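Local coordinates for protein MYB21 (Trichomonas vaginalis, PDB 3OSG) that binds promoter DNA of the ap65-1 gene through its R2R3 Myb domain, the fragment described here, and probably regulates transcription by RNA polymerase II, at residues W52-A57 with R94-I99. Numbering follows the deposited sequence.
Sequences WKNYLA and RTDIHI. With nucleotides of chain B.
Asn54, near the C-terminal end of helix 45-56, meets the first turn of helix 96-109 with both its side chain and its backbone. Its OD1 accepts from the hydroxyl of Thr95, OG1 lying 2.8 Å from OD1 and tilted out of the carbonyl plane. Thr95 is the N-cap residue: with OG1 between its own backbone N and carbonyl carbon (chi1 72°), the same oxygen takes a weak capping bond from Ile97 N while donating across to Asn54. A water 2.7 Å from Asn54 OD1 donates to it and to Asp96 OD2 and accepts from Lys53 NZ, so it bridges a lysine and a carboxylate whose charged atoms are 4.4 Å apart. The side chains of Asn54 and Ile97 cross at about a right angle, and CG1 of Ile97 comes within 3.4 Å of Asn54 OD1.

On the backbone side, His98 turns its ring edge to Asn54 O; the bond from NE2 is short, 2.8 Å, but bent to 120° and weak. The CE1 edge of that imidazole also points obliquely at the Tyr55 ring in an offset edge-to-face pair, planes at 85°. Tyr55 OH donates to OP2 of DA5 of chain B, and Ile97 CG2 packs against both this hydroxyl and, 3.6 Å away, the thymine methyl C7 of DT6 of chain B. Tyr55 O is hydrogen-bonded to NE2 of His62, in the loop between helices 45-56 and 67-80. The end of helix 45-56 thus meets the start of helix 96-109, probably the two DNA-recognition helices, as is characteristic of an R2R3 Myb domain in the major groove of DNA.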
loop_
_atom_site.group_PDB
_atom_site.type_symbol
_atom_site.label_atom_id
_atom_site.label_comp_id
_atom_site.label_asym_id
_atom_site.label_seq_id
_atom_site.Cartn_x
_atom_site.Cartn_y
_atom_site.Cartn_z
ATOM N N TRP A 52 -3.792 -2.703 -5.753
ATOM C CA TRP A 52 -2.836 -3.614 -6.370
ATOM C C TRP A 52 -1.387 -3.247 -6.050
ATOM O O TRP A 52 -0.619 -4.069 -5.550
ATOM C CB TRP A 52 -3.043 -3.697 -7.883
ATOM C CG TRP A 52 -1.928 -4.447 -8.557
ATOM C CD1 TRP A 52 -0.793 -3.918 -9.094
ATOM C CD2 TRP A 52 -1.829 -5.865 -8.727
ATOM N NE1 TRP A 52 0.004 -4.917 -9.606
ATOM C CE2 TRP A 52 -0.611 -6.123 -9.393
ATOM C CE3 TRP A 52 -2.655 -6.938 -8.390
ATOM C CZ2 TRP A 52 -0.199 -7.416 -9.729
ATOM C CZ3 TRP A 52 -2.248 -8.221 -8.717
ATOM C CH2 TRP A 52 -1.026 -8.450 -9.379
ATOM N N LYS A 53 -1.029 -2.002 -6.300
ATOM C CA LYS A 53 0.360 -1.581 -6.173
ATOM C C LYS A 53 0.895 -1.707 -4.748
ATOM O O LYS A 53 2.040 -2.095 -4.547
ATOM C CB LYS A 53 0.516 -0.153 -6.690
ATOM C CG LYS A 53 1.941 0.399 -6.651
ATOM C CD LYS A 53 1.988 1.817 -7.228
ATOM C CE LYS A 53 3.419 2.385 -7.239
ATOM N NZ LYS A 53 4.012 2.501 -5.851
ATOM N N ASN A 54 0.059 -1.406 -3.763
ATOM C CA ASN A 54 0.513 -1.365 -2.372
ATOM C C ASN A 54 0.144 -2.588 -1.549
ATOM O O ASN A 54 0.674 -2.781 -0.455
ATOM C CB ASN A 54 -0.037 -0.122 -1.665
ATOM C CG ASN A 54 0.411 1.159 -2.320
ATOM O OD1 ASN A 54 1.605 1.457 -2.381
ATOM N ND2 ASN A 54 -0.545 1.926 -2.828
ATOM N N TYR A 55 -0.769 -3.416 -2.038
ATOM C CA TYR A 55 -1.213 -4.550 -1.219
ATOM C C TYR A 55 -1.281 -5.925 -1.895
ATOM O O TYR A 55 -1.010 -6.935 -1.246
ATOM C CB TYR A 55 -2.524 -4.214 -0.488
ATOM C CG TYR A 55 -2.313 -3.064 0.471
ATOM C CD1 TYR A 55 -1.798 -3.285 1.742
ATOM C CD2 TYR A 55 -2.574 -1.756 0.080
ATOM C CE1 TYR A 55 -1.567 -2.245 2.601
ATOM C CE2 TYR A 55 -2.360 -0.705 0.932
ATOM C CZ TYR A 55 -1.848 -0.951 2.194
ATOM O OH TYR A 55 -1.610 0.089 3.046
ATOM N N LEU A 56 -1.625 -5.975 -3.182
ATOM C CA LEU A 56 -1.887 -7.268 -3.819
ATOM C C LEU A 56 -0.757 -7.782 -4.692
ATOM O O LEU A 56 -0.580 -8.989 -4.822
ATOM C CB LEU A 56 -3.194 -7.232 -4.610
ATOM C CG LEU A 56 -4.389 -6.816 -3.754
ATOM C CD1 LEU A 56 -5.676 -6.769 -4.577
ATOM C CD2 LEU A 56 -4.534 -7.747 -2.555
ATOM N N ALA A 57 0.005 -6.867 -5.282
ATOM C CA ALA A 57 1.092 -7.230 -6.181
ATOM C C ALA A 57 2.033 -8.248 -5.552
ATOM O O ALA A 57 2.385 -8.140 -4.375
ATOM C CB ALA A 57 1.855 -6.003 -6.601
ATOM N N ARG A 94 8.281 -3.227 0.233
ATOM C CA ARG A 94 7.562 -2.139 0.892
ATOM C C ARG A 94 7.481 -0.967 -0.063
ATOM O O ARG A 94 8.405 -0.735 -0.830
ATOM C CB ARG A 94 8.306 -1.684 2.151
ATOM C CG ARG A 94 9.235 -2.733 2.735
ATOM C CD ARG A 94 8.850 -3.127 4.149
ATOM N NE ARG A 94 7.607 -3.891 4.206
ATOM C CZ ARG A 94 7.343 -4.839 5.108
ATOM N NH1 ARG A 94 8.233 -5.163 6.039
ATOM N NH2 ARG A 94 6.179 -5.464 5.084
ATOM N N THR A 95 6.396 -0.203 -0.002
ATOM C CA THR A 95 6.250 0.956 -0.881
ATOM C C THR A 95 6.237 2.202 -0.035
ATOM O O THR A 95 6.237 2.116 1.184
ATOM C CB THR A 95 4.928 0.906 -1.654
ATOM O OG1 THR A 95 3.844 1.183 -0.757
ATOM C CG2 THR A 95 4.731 -0.471 -2.264
ATOM N N ASP A 96 6.201 3.358 -0.677
ATOM C CA ASP A 96 6.190 4.616 0.046
ATOM C C ASP A 96 5.023 4.708 1.032
ATOM O O ASP A 96 5.145 5.338 2.068
ATOM C CB ASP A 96 6.180 5.800 -0.922
ATOM C CG ASP A 96 4.955 5.815 -1.817
ATOM O OD1 ASP A 96 4.521 6.911 -2.222
ATOM O OD2 ASP A 96 4.425 4.732 -2.124
ATOM N N ILE A 97 3.900 4.080 0.699
ATOM C CA ILE A 97 2.735 4.068 1.578
ATOM C C ILE A 97 3.129 3.416 2.901
ATOM O O ILE A 97 2.882 3.968 3.968
ATOM C CB ILE A 97 1.562 3.247 0.977
ATOM C CG1 ILE A 97 0.889 4.001 -0.176
ATOM C CG2 ILE A 97 0.571 2.834 2.069
ATOM C CD1 ILE A 97 0.507 5.422 0.132
ATOM N N HIS A 98 3.752 2.244 2.814
ATOM C CA HIS A 98 4.168 1.518 4.009
ATOM C C HIS A 98 5.237 2.281 4.787
ATOM O O HIS A 98 5.186 2.357 6.023
ATOM C CB HIS A 98 4.660 0.099 3.673
ATOM C CG HIS A 98 3.754 -0.660 2.750
ATOM N ND1 HIS A 98 2.405 -0.818 2.986
ATOM C CD2 HIS A 98 4.008 -1.306 1.587
ATOM C CE1 HIS A 98 1.865 -1.524 2.008
ATOM N NE2 HIS A 98 2.815 -1.829 1.144
ATOM N N ILE A 99 6.203 2.845 4.078
ATOM C CA ILE A 99 7.271 3.592 4.735
ATOM C C ILE A 99 6.737 4.780 5.533
ATOM O O ILE A 99 7.132 4.985 6.688
ATOM C CB ILE A 99 8.367 4.072 3.728
ATOM C CG1 ILE A 99 9.503 3.053 3.627
ATOM C CG2 ILE A 99 8.963 5.398 4.177
ATOM C CD1 ILE A 99 9.147 1.737 2.983
ATOM P P DA B 5 -2.087 -1.353 6.207
ATOM O OP1 DA B 5 -1.940 -2.759 6.587
ATOM O OP2 DA B 5 -0.990 -0.632 5.525
ATOM O "O5'" DA B 5 -3.401 -1.240 5.302
ATOM C "C5'" DA B 5 -4.608 -1.759 5.822
ATOM C "C4'" DA B 5 -5.784 -1.055 5.192
ATOM O "O4'" DA B 5 -5.836 0.308 5.688
ATOM C "C3'" DA B 5 -5.722 -0.928 3.669
ATOM O "O3'" DA B 5 -7.050 -0.962 3.174
ATOM C "C2'" DA B 5 -5.106 0.448 3.454
ATOM C "C1'" DA B 5 -5.666 1.232 4.633
ATOM N N9 DA B 5 -4.750 2.251 5.143
ATOM C C8 DA B 5 -3.395 2.141 5.272
ATOM N N7 DA B 5 -2.811 3.211 5.764
ATOM C C5 DA B 5 -3.854 4.074 6.004
ATOM C C6 DA B 5 -3.894 5.371 6.547
ATOM N N6 DA B 5 -2.794 6.019 6.949
ATOM N N1 DA B 5 -5.090 5.968 6.666
ATOM C C2 DA B 5 -6.183 5.300 6.276
ATOM N N3 DA B 5 -6.263 4.070 5.744
ATOM C C4 DA B 5 -5.060 3.502 5.631
ATOM P P DT B 6 -7.450 -0.719 1.646
ATOM O OP1 DT B 6 -8.652 -1.573 1.501
ATOM O OP2 DT B 6 -6.284 -0.874 0.747
ATOM O "O5'" DT B 6 -7.877 0.820 1.566
ATOM C "C5'" DT B 6 -9.010 1.276 2.309
ATOM C "C4'" DT B 6 -9.113 2.795 2.270
ATOM O "O4'" DT B 6 -7.877 3.367 2.716
ATOM C "C3'" DT B 6 -9.366 3.468 0.922
ATOM O "O3'" DT B 6 -10.614 4.119 1.072
ATOM C "C2'" DT B 6 -8.210 4.473 0.723
ATOM C "C1'" DT B 6 -7.759 4.663 2.164
ATOM N N1 DT B 6 -6.338 5.022 2.404
ATOM C C2 DT B 6 -6.039 6.231 2.977
ATOM O O2 DT B 6 -6.888 7.047 3.254
ATOM N N3 DT B 6 -4.709 6.468 3.198
ATOM C C4 DT B 6 -3.668 5.627 2.902
ATOM O O4 DT B 6 -2.519 5.946 3.141
ATOM C C5 DT B 6 -4.026 4.361 2.291
ATOM C C7 DT B 6 -2.962 3.356 1.917
ATOM C C6 DT B 6 -5.334 4.122 2.076
HETATM O O HOH W 1 2.865 3.362 -3.740
#